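Local coordinates for protein CEP104 (Gallus gallus, PDB 5JO8) that is a centriolar, microtubule-binding protein whose TOG domain probably engages tubulin, at residues A[39-42]-A[43-47]; A[227-230]-A[231-235]; A[262-265]-A[266-269]. One frame throughout, in Å; residues are numbered along the deposited sequence.

Interaction 1 (A[39-42]-A[43-47]); sequences EVFG and EALVS
Phe41 and Leu45 face each other across Gly42, the single-residue break between helices 35-41 and 43-49 near the N-terminal end of this helical-repeat TOG domain. Gly42 is the first residue to leave the helical conformation after helix 35-41 and also the N-cap of helix 43-49. Its positive phi (91°), with psi extended, is a conformation that suits glycine, which has no CB to meet the preceding carbonyl oxygen. Leu45 reaches back over the break. Its CB lies 3.8 Å from Phe41 O and almost as near Gly42 O. CG, placed opposite the backbone N (chi1 -175°), brings the two methyls to Phe41 CB: CD2 is 3.9 Å from Phe41 CB, and CD1 is slightly farther from it. Leu45 thus packs at the root of the aromatic side chain, with CD2 oblique to the ring. The ring has its own cover, for Val40 CG1 sits 3.7 Å above the centre of one face. Phe41 and Leu45 both also touch Val64 of helix 54-69, while Ala86 and Leu90 of helix 77-94 receive Phe41 and Leu45 respectively, so large apolar residues are apt on both sides of the break. A water stands in for the direct bond between Leu45 N and Phe41 O, donating to Phe41 O and accepting from Leu45 N at 3.0 Å. In the new helix, Val46 N makes a weak though nearly straight bond to Gly42 O (3.4 Å), whose flank Val46 CG2 covers. One residue on, Ser47 has a short hydroxyl that can fold back on the preceding turn, and Glu43 O is gripped twice: by Ser47 N and, from 42° above the carbonyl plane, by Ser47 OG at 2.8 Å.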
ATOM      1  N   GLU A  39     -21.356  13.280  10.660  1.00 28.63           N
ATOM      2  CA  GLU A  39     -21.375  13.686  12.061  1.00 31.83           C
ATOM      3  C   GLU A  39     -20.171  14.543  12.426  1.00 37.54           C
ATOM      4  O   GLU A  39     -20.264  15.440  13.261  1.00 33.19           O
ATOM      5  CB  GLU A  39     -21.421  12.459  12.965  1.00 33.24           C
ATOM      6  CG  GLU A  39     -22.666  12.389  13.817  1.00 35.88           C
ATOM      7  CD  GLU A  39     -22.818  11.066  14.532  1.00 43.51           C
ATOM      8  OE1 GLU A  39     -22.178  10.079  14.114  1.00 33.49           O
ATOM      9  OE2 GLU A  39     -23.583  11.013  15.516  1.00 37.57           O
ATOM     10  N   VAL A  40     -19.040  14.267  11.787  1.00 26.08           N
ATOM     11  CA  VAL A  40     -17.799  14.956  12.099  1.00 25.40           C
ATOM     12  C   VAL A  40     -17.625  16.222  11.268  1.00 30.01           C
ATOM     13  O   VAL A  40     -17.228  17.266  11.790  1.00 28.99           O
ATOM     14  CB  VAL A  40     -16.588  14.008  11.902  1.00 26.22           C
ATOM     15  CG1 VAL A  40     -15.275  14.765  12.019  1.00 22.64           C
ATOM     16  CG2 VAL A  40     -16.643  12.868  12.898  1.00 22.81           C
ATOM     17  N   PHE A  41     -17.904  16.123   9.968  1.00 24.27           N
ATOM     18  CA  PHE A  41     -17.590  17.219   9.052  1.00 24.87           C
ATOM     19  C   PHE A  41     -18.776  18.025   8.538  1.00 23.85           C
ATOM     20  O   PHE A  41     -18.593  19.081   7.939  1.00 27.84           O
ATOM     21  CB  PHE A  41     -16.817  16.683   7.848  1.00 25.04           C
ATOM     22  CG  PHE A  41     -15.513  16.061   8.208  1.00 22.93           C
ATOM     23  CD1 PHE A  41     -14.518  16.810   8.815  1.00 25.01           C
ATOM     24  CD2 PHE A  41     -15.273  14.726   7.933  1.00 20.41           C
ATOM     25  CE1 PHE A  41     -13.303  16.235   9.144  1.00 25.61           C
ATOM     26  CE2 PHE A  41     -14.065  14.150   8.266  1.00 20.98           C
ATOM     27  CZ  PHE A  41     -13.083  14.897   8.871  1.00 23.93           C
ATOM     28  N   GLY A  42     -19.982  17.512   8.735  1.00 24.56           N
ATOM     29  CA  GLY A  42     -21.157  18.154   8.184  1.00 29.47           C
ATOM     30  C   GLY A  42     -21.503  17.625   6.811  1.00 29.08           C
ATOM     31  O   GLY A  42     -20.635  17.135   6.074  1.00 27.94           O
ATOM     32  N   GLU A  43     -22.777  17.719   6.455  1.00 28.11           N
ATOM     33  CA  GLU A  43     -23.241  17.151   5.203  1.00 26.34           C
ATOM     34  C   GLU A  43     -22.708  17.897   3.980  1.00 25.94           C
ATOM     35  O   GLU A  43     -22.465  17.282   2.936  1.00 25.08           O
ATOM     36  CB  GLU A  43     -24.772  17.056   5.170  1.00 32.54           C
ATOM     37  CG  GLU A  43     -25.312  16.420   3.901  1.00 36.29           C
ATOM     38  CD  GLU A  43     -26.785  16.091   3.980  1.00 27.87           C
ATOM     39  OE1 GLU A  43     -27.356  16.170   5.087  1.00 35.62           O
ATOM     40  OE2 GLU A  43     -27.366  15.749   2.928  1.00 32.36           O
ATOM     41  N   ALA A  44     -22.502  19.208   4.105  1.00 27.78           N
ATOM     42  CA  ALA A  44     -22.029  20.010   2.976  1.00 28.90           C
ATOM     43  C   ALA A  44     -20.663  19.533   2.480  1.00 25.85           C
ATOM     44  O   ALA A  44     -20.461  19.327   1.278  1.00 26.72           O
ATOM     45  CB  ALA A  44     -21.978  21.491   3.347  1.00 27.31           C
ATOM     46  N   LEU A  45     -19.734  19.338   3.413  1.00 25.64           N
ATOM     47  CA  LEU A  45     -18.406  18.859   3.058  1.00 26.28           C
ATOM     48  C   LEU A  45     -18.484  17.470   2.437  1.00 22.12           C
ATOM     49  O   LEU A  45     -17.846  17.211   1.416  1.00 21.99           O
ATOM     50  CB  LEU A  45     -17.473  18.853   4.275  1.00 24.32           C
ATOM     51  CG  LEU A  45     -16.009  18.475   4.014  1.00 25.74           C
ATOM     52  CD1 LEU A  45     -15.100  19.186   5.011  1.00 25.65           C
ATOM     53  CD2 LEU A  45     -15.804  16.955   4.093  1.00 21.39           C
ATOM     54  N   VAL A  46     -19.229  16.568   3.070  1.00 23.63           N
ATOM     55  CA  VAL A  46     -19.319  15.198   2.565  1.00 21.14           C
ATOM     56  C   VAL A  46     -19.966  15.165   1.184  1.00 22.91           C
ATOM     57  O   VAL A  46     -19.529  14.424   0.297  1.00 23.21           O
ATOM     58  CB  VAL A  46     -20.020  14.265   3.578  1.00 20.00           C
ATOM     59  CG1 VAL A  46     -20.267  12.890   2.974  1.00 25.32           C
ATOM     60  CG2 VAL A  46     -19.186  14.145   4.840  1.00 22.35           C
ATOM     61  N   SER A  47     -20.995  15.987   0.987  1.00 23.22           N
ATOM     62  CA  SER A  47     -21.603  16.104  -0.332  1.00 23.47           C
ATOM     63  C   SER A  47     -20.567  16.527  -1.366  1.00 22.87           C
ATOM     64  O   SER A  47     -20.585  16.045  -2.505  1.00 25.71           O
ATOM     65  CB  SER A  47     -22.770  17.100  -0.303  1.00 25.43           C
ATOM     66  OG  SER A  47     -23.805  16.620   0.544  1.00 25.89           O
TER
HETATM   67  O   HOH W   1     -19.939  20.597   6.181  1.00 30.05           O

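Interaction 2 (A[227-230]-A[231-235]); sequences RVYE and VRDVA
The first turn of helix 229-245 of the all-helical TOG domain is where Arg232 folds back across Val228 and Tyr229. Val228 is the N-cap, and its carbonyl oxygen takes the opening bond of the helix from Arg232 N at 3.2 Å, in the carbonyl plane. Tyr229 O receives Asp233 N next, at 2.8 Å. The arginine chain starts beside its backbone N and bends at chi3 (-60°), which turns the guanidinium toward the helix start. There it lies flat over the backbone, with Tyr229 CA 3.3 Å above one face. NH1 comes within 3.5 Å of Tyr229 CB and lies at the ring edge near its plane, not over a face, with the two planes 75° apart. A water accepts from Arg232 NH1 at 2.8 Å. The same water donates to Arg227 O, and NH2 is hydrogen-bonded to His226 O. Tyr229 runs alongside Asp233, their ring and carboxylate planes 18° apart, with Asp233 CB over one ring face toward the rim. The phenol OH and Asp233 OD1 stay 3.8 Å apart; the carboxylate uses OD2 for a salt bridge to Arg237, one turn on. On the inner side Val228 CB meets Val231 CG2 at 4.0 Å, crossing nearly at right angles; these compact valines fill the ground between the helix start and helix 187-204, Val228 on Thr187 and Val231 on Met191. A positive side chain at a helix start would ordinarily oppose the helix dipole, but here carbonyl oxygens of His226 and Arg227, the first by a direct bond and the second at least through water, probably offset that cost, while acidic Glu230 and Asp233 in the first turns are probably favoured by the dipole.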
ATOM      1  N   ARG A 227       2.038 -16.102 -15.084  1.00 26.94           N
ATOM      2  CA  ARG A 227       2.037 -16.353 -16.524  1.00 32.27           C
ATOM      3  C   ARG A 227       2.941 -15.404 -17.318  1.00 34.14           C
ATOM      4  O   ARG A 227       3.335 -15.709 -18.439  1.00 30.66           O
ATOM      5  CB  ARG A 227       0.606 -16.325 -17.073  1.00 37.54           C
ATOM      6  CG  ARG A 227      -0.110 -15.003 -16.894  1.00 35.36           C
ATOM      7  CD  ARG A 227      -1.582 -15.135 -17.255  1.00 40.34           C
ATOM      8  NE  ARG A 227      -2.280 -13.854 -17.174  1.00 40.09           N
ATOM      9  CZ  ARG A 227      -3.562 -13.682 -17.484  1.00 53.56           C
ATOM     10  NH1 ARG A 227      -4.290 -14.709 -17.898  1.00 59.51           N
ATOM     11  NH2 ARG A 227      -4.113 -12.478 -17.381  1.00 43.20           N
ATOM     12  N   VAL A 228       3.283 -14.259 -16.738  1.00 28.26           N
ATOM     13  CA  VAL A 228       4.051 -13.250 -17.458  1.00 26.56           C
ATOM     14  C   VAL A 228       5.543 -13.296 -17.129  1.00 27.78           C
ATOM     15  O   VAL A 228       5.934 -13.213 -15.960  1.00 26.60           O
ATOM     16  CB  VAL A 228       3.463 -11.846 -17.233  1.00 29.11           C
ATOM     17  CG1 VAL A 228       4.323 -10.795 -17.904  1.00 30.43           C
ATOM     18  CG2 VAL A 228       2.025 -11.787 -17.742  1.00 33.11           C
ATOM     19  N   TYR A 229       6.371 -13.427 -18.167  1.00 26.58           N
ATOM     20  CA  TYR A 229       7.817 -13.529 -17.989  1.00 27.64           C
ATOM     21  C   TYR A 229       8.402 -12.415 -17.123  1.00 24.57           C
ATOM     22  O   TYR A 229       9.216 -12.670 -16.242  1.00 25.04           O
ATOM     23  CB  TYR A 229       8.536 -13.553 -19.348  1.00 31.55           C
ATOM     24  CG  TYR A 229      10.043 -13.389 -19.232  1.00 29.13           C
ATOM     25  CD1 TYR A 229      10.863 -14.477 -18.977  1.00 42.13           C
ATOM     26  CD2 TYR A 229      10.635 -12.142 -19.357  1.00 36.54           C
ATOM     27  CE1 TYR A 229      12.239 -14.331 -18.864  1.00 55.73           C
ATOM     28  CE2 TYR A 229      12.007 -11.984 -19.241  1.00 53.85           C
ATOM     29  CZ  TYR A 229      12.803 -13.078 -18.994  1.00 54.60           C
ATOM     30  OH  TYR A 229      14.166 -12.906 -18.887  1.00 64.65           O
ATOM     31  N   GLU A 230       8.003 -11.181 -17.396  1.00 22.91           N
ATOM     32  CA  GLU A 230       8.585 -10.032 -16.717  1.00 24.38           C
ATOM     33  C   GLU A 230       8.339 -10.110 -15.195  1.00 24.13           C
ATOM     34  O   GLU A 230       9.194  -9.721 -14.400  1.00 24.61           O
ATOM     35  CB  GLU A 230       8.054  -8.734 -17.332  1.00 22.34           C
ATOM     36  CG  GLU A 230       8.867  -7.509 -17.011  1.00 42.34           C
ATOM     37  CD  GLU A 230       8.432  -6.302 -17.816  1.00 55.68           C
ATOM     38  OE1 GLU A 230       7.556  -6.457 -18.695  1.00 55.36           O
ATOM     39  OE2 GLU A 230       8.977  -5.203 -17.579  1.00 66.03           O
ATOM     40  N   VAL A 231       7.185 -10.650 -14.811  1.00 22.40           N
ATOM     41  CA  VAL A 231       6.869 -10.891 -13.400  1.00 19.76           C
ATOM     42  C   VAL A 231       7.788 -11.954 -12.794  1.00 22.73           C
ATOM     43  O   VAL A 231       8.376 -11.757 -11.723  1.00 20.72           O
ATOM     44  CB  VAL A 231       5.398 -11.294 -13.224  1.00 19.99           C
ATOM     45  CG1 VAL A 231       5.093 -11.552 -11.742  1.00 20.47           C
ATOM     46  CG2 VAL A 231       4.475 -10.223 -13.775  1.00 25.11           C
ATOM     47  N   ARG A 232       7.918 -13.086 -13.481  1.00 19.91           N
ATOM     48  CA  ARG A 232       8.790 -14.149 -13.006  1.00 19.56           C
ATOM     49  C   ARG A 232      10.226 -13.668 -12.884  1.00 19.20           C
ATOM     50  O   ARG A 232      10.947 -14.077 -11.978  1.00 21.78           O
ATOM     51  CB  ARG A 232       8.738 -15.369 -13.941  1.00 21.33           C
ATOM     52  CG  ARG A 232       7.353 -15.981 -14.087  1.00 23.36           C
ATOM     53  CD  ARG A 232       7.386 -17.309 -14.831  1.00 25.36           C
ATOM     54  NE  ARG A 232       7.928 -17.190 -16.185  1.00 24.45           N
ATOM     55  CZ  ARG A 232       7.206 -16.914 -17.267  1.00 31.88           C
ATOM     56  NH1 ARG A 232       7.794 -16.847 -18.456  1.00 37.91           N
ATOM     57  NH2 ARG A 232       5.899 -16.712 -17.172  1.00 29.28           N
ATOM     58  N   ASP A 233      10.644 -12.806 -13.805  1.00 20.35           N
ATOM     59  CA  ASP A 233      12.016 -12.329 -13.801  1.00 22.77           C
ATOM     60  C   ASP A 233      12.334 -11.500 -12.555  1.00 17.45           C
ATOM     61  O   ASP A 233      13.419 -11.625 -11.992  1.00 20.22           O
ATOM     62  CB  ASP A 233      12.326 -11.550 -15.080  1.00 23.48           C
ATOM     63  CG  ASP A 233      13.749 -11.028 -15.115  1.00 43.52           C
ATOM     64  OD1 ASP A 233      14.676 -11.847 -15.278  1.00 49.28           O
ATOM     65  OD2 ASP A 233      13.939  -9.800 -14.987  1.00 41.50           O
ATOM     66  N   VAL A 234      11.383 -10.681 -12.095  1.00 18.47           N
ATOM     67  CA  VAL A 234      11.613  -9.945 -10.856  1.00 19.99           C
ATOM     68  C   VAL A 234      11.667 -10.918  -9.678  1.00 17.09           C
ATOM     69  O   VAL A 234      12.489 -10.766  -8.778  1.00 19.56           O
ATOM     70  CB  VAL A 234      10.565  -8.854 -10.616  1.00 19.37           C
ATOM     71  CG1 VAL A 234      10.899  -8.087  -9.338  1.00 18.52           C
ATOM     72  CG2 VAL A 234      10.512  -7.916 -11.808  1.00 24.59           C
ATOM     73  N   ALA A 235      10.800 -11.927  -9.700  1.00 18.20           N
ATOM     74  CA  ALA A 235      10.810 -12.943  -8.653  1.00 19.72           C
ATOM     75  C   ALA A 235      12.175 -13.638  -8.570  1.00 18.67           C
ATOM     76  O   ALA A 235      12.706 -13.853  -7.480  1.00 20.22           O
ATOM     77  CB  ALA A 235       9.684 -13.944  -8.871  1.00 20.99           C
TER
HETATM   78  O   HOH W   2       5.720 -16.366 -20.220  1.00 48.79           O

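Interaction 3 (A[262-265]-A[266-269]); sequences RKTV and LYKT
Thr264 occupies the N-cap position of helix 265-276 with extended backbone angles (psi 128°), its carbonyl oxygen taking a bent weak bond from Tyr267 N and a long but straight weak one from Lys268 N before Val265 O receives a shorter one from Thr269 N at 2.9 Å. The threonine hydroxyl does no capping. With chi1 at 60° OG1 sits between its own backbone N and carbonyl carbon, alongside Tyr267, and comes within 3.0 Å of Tyr267 CD2, at the ring edge near its plane. OG1 is hydrogen-bonded to Ile261 O, and Tyr267 also packs on Ile261 and Pro255, so the ring packs against the loop before the helix. Thr269 folds its hydroxyl onto its own helix: OG1 donates to Val265 O at 3.0 Å from above the carbonyl plane, giving that oxygen a second donor. Arg262 crosses Lys268 at about a right angle, its NH1 4.2 Å from Lys268 CG, so the lysine offers its aliphatic part there. The two cationic ends, Arg262 NH1 and Lys268 NZ, lie 4.8 Å apart and share a water that accepts from both. Asp272, in a salt bridge with Arg262 NH1 and a long, weak ion pair with Lys268 NZ, probably draws the two cations together, with Asp257 pairing Arg262 NE.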
ATOM      1  N   ARG A 262      15.462 -29.309 -14.370  1.00 30.49           N
ATOM      2  CA  ARG A 262      16.108 -28.375 -15.290  1.00 32.61           C
ATOM      3  C   ARG A 262      15.470 -28.367 -16.676  1.00 33.19           C
ATOM      4  O   ARG A 262      15.797 -27.519 -17.506  1.00 37.28           O
ATOM      5  CB  ARG A 262      17.604 -28.668 -15.390  1.00 31.93           C
ATOM      6  CG  ARG A 262      18.396 -28.125 -14.219  1.00 30.05           C
ATOM      7  CD  ARG A 262      19.726 -28.841 -14.030  1.00 30.20           C
ATOM      8  NE  ARG A 262      20.510 -28.198 -12.976  1.00 26.86           N
ATOM      9  CZ  ARG A 262      21.313 -27.162 -13.180  1.00 29.31           C
ATOM     10  NH1 ARG A 262      21.446 -26.663 -14.408  1.00 28.11           N
ATOM     11  NH2 ARG A 262      21.982 -26.623 -12.165  1.00 26.79           N
ATOM     12  N   LYS A 263      14.559 -29.304 -16.922  1.00 34.46           N
ATOM     13  CA  LYS A 263      13.792 -29.307 -18.166  1.00 43.55           C
ATOM     14  C   LYS A 263      12.850 -28.103 -18.213  1.00 45.19           C
ATOM     15  O   LYS A 263      12.415 -27.685 -19.286  1.00 47.12           O
ATOM     16  CB  LYS A 263      13.003 -30.609 -18.322  1.00 45.65           C
ATOM     17  CG  LYS A 263      13.863 -31.866 -18.389  1.00 54.92           C
ATOM     18  CD  LYS A 263      12.995 -33.120 -18.359  1.00 64.44           C
ATOM     19  CE  LYS A 263      13.833 -34.380 -18.217  1.00 63.23           C
ATOM     20  NZ  LYS A 263      12.995 -35.589 -17.958  1.00 62.83           N
ATOM     21  N   THR A 264      12.525 -27.555 -17.045  1.00 36.61           N
ATOM     22  CA  THR A 264      11.836 -26.266 -16.980  1.00 44.89           C
ATOM     23  C   THR A 264      12.887 -25.159 -16.884  1.00 36.16           C
ATOM     24  O   THR A 264      13.780 -25.212 -16.039  1.00 36.82           O
ATOM     25  CB  THR A 264      10.879 -26.188 -15.783  1.00 32.86           C
ATOM     26  OG1 THR A 264      11.618 -26.372 -14.573  1.00 49.94           O
ATOM     27  CG2 THR A 264       9.823 -27.268 -15.884  1.00 27.60           C
ATOM     28  N   VAL A 265      12.780 -24.163 -17.758  1.00 41.75           N
ATOM     29  CA  VAL A 265      13.845 -23.175 -17.935  1.00 37.35           C
ATOM     30  C   VAL A 265      14.126 -22.354 -16.675  1.00 36.75           C
ATOM     31  O   VAL A 265      15.276 -22.012 -16.398  1.00 35.64           O
ATOM     32  CB  VAL A 265      13.578 -22.281 -19.168  1.00 44.91           C
ATOM     33  CG1 VAL A 265      14.769 -21.376 -19.446  1.00 51.45           C
ATOM     34  CG2 VAL A 265      13.278 -23.141 -20.383  1.00 46.91           C
ATOM     35  N   LEU A 266      13.081 -22.059 -15.907  1.00 31.81           N
ATOM     36  CA  LEU A 266      13.229 -21.250 -14.700  1.00 32.29           C
ATOM     37  C   LEU A 266      14.232 -21.844 -13.723  1.00 31.59           C
ATOM     38  O   LEU A 266      15.084 -21.133 -13.193  1.00 33.81           O
ATOM     39  CB  LEU A 266      11.880 -21.075 -13.997  1.00 45.75           C
ATOM     40  CG  LEU A 266      11.008 -19.895 -14.424  1.00 52.55           C
ATOM     41  CD1 LEU A 266       9.654 -19.976 -13.741  1.00 47.81           C
ATOM     42  CD2 LEU A 266      11.700 -18.578 -14.100  1.00 54.06           C
ATOM     43  N   TYR A 267      14.126 -23.153 -13.487  1.00 34.63           N
ATOM     44  CA  TYR A 267      14.979 -23.818 -12.504  1.00 30.57           C
ATOM     45  C   TYR A 267      16.412 -23.989 -12.990  1.00 24.03           C
ATOM     46  O   TYR A 267      17.361 -23.878 -12.209  1.00 28.69           O
ATOM     47  CB  TYR A 267      14.355 -25.141 -12.045  1.00 29.00           C
ATOM     48  CG  TYR A 267      13.035 -24.892 -11.360  1.00 29.73           C
ATOM     49  CD1 TYR A 267      12.973 -24.690  -9.992  1.00 32.43           C
ATOM     50  CD2 TYR A 267      11.860 -24.794 -12.091  1.00 44.21           C
ATOM     51  CE1 TYR A 267      11.762 -24.430  -9.365  1.00 30.18           C
ATOM     52  CE2 TYR A 267      10.653 -24.539 -11.482  1.00 44.96           C
ATOM     53  CZ  TYR A 267      10.605 -24.356 -10.119  1.00 54.87           C
ATOM     54  OH  TYR A 267       9.394 -24.097  -9.516  1.00 40.79           O
ATOM     55  N   LYS A 268      16.568 -24.233 -14.290  1.00 29.72           N
ATOM     56  CA  LYS A 268      17.884 -24.170 -14.903  1.00 38.26           C
ATOM     57  C   LYS A 268      18.489 -22.779 -14.645  1.00 27.78           C
ATOM     58  O   LYS A 268      19.603 -22.662 -14.143  1.00 26.90           O
ATOM     59  CB  LYS A 268      17.790 -24.480 -16.400  1.00 35.69           C
ATOM     60  CG  LYS A 268      19.121 -24.490 -17.121  1.00 35.58           C
ATOM     61  CD  LYS A 268      18.946 -24.818 -18.597  1.00 42.44           C
ATOM     62  CE  LYS A 268      20.181 -24.439 -19.398  1.00 50.65           C
ATOM     63  NZ  LYS A 268      21.389 -25.192 -18.960  1.00 61.22           N
ATOM     64  N   THR A 269      17.732 -21.726 -14.936  1.00 35.87           N
ATOM     65  CA  THR A 269      18.195 -20.363 -14.675  1.00 34.58           C
ATOM     66  C   THR A 269      18.524 -20.140 -13.193  1.00 25.01           C
ATOM     67  O   THR A 269      19.560 -19.570 -12.848  1.00 27.66           O
ATOM     68  CB  THR A 269      17.148 -19.326 -15.136  1.00 33.51           C
ATOM     69  OG1 THR A 269      16.925 -19.459 -16.546  1.00 36.38           O
ATOM     70  CG2 THR A 269      17.617 -17.905 -14.833  1.00 33.94           C
TER
HETATM   71  O   HOH W   3      20.999 -27.678 -17.151  1.00 30.28           O

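The three contacts come in series along one all-helical chain. Interaction 1 joins helices 35-41 and 43-49 at one end, on the opposite side of the chain's centre from the other two; its centre lies about 46 Å from that of interaction 2 and about 59 Å from that of interaction 3. Interaction 2 opens helix 229-245, and interaction 3 opens helix 265-276. The latter two centres are about 14 Å apart, and Arg232 CD touches Leu266 CD1 at 3.7 Å, so the arginine packs its aliphatic part against the last helix. All three lie at helix starts: interaction 1 belongs to the N-terminal end of the elongated domain, while interactions 2 and 3 join its C-terminal helices to each other.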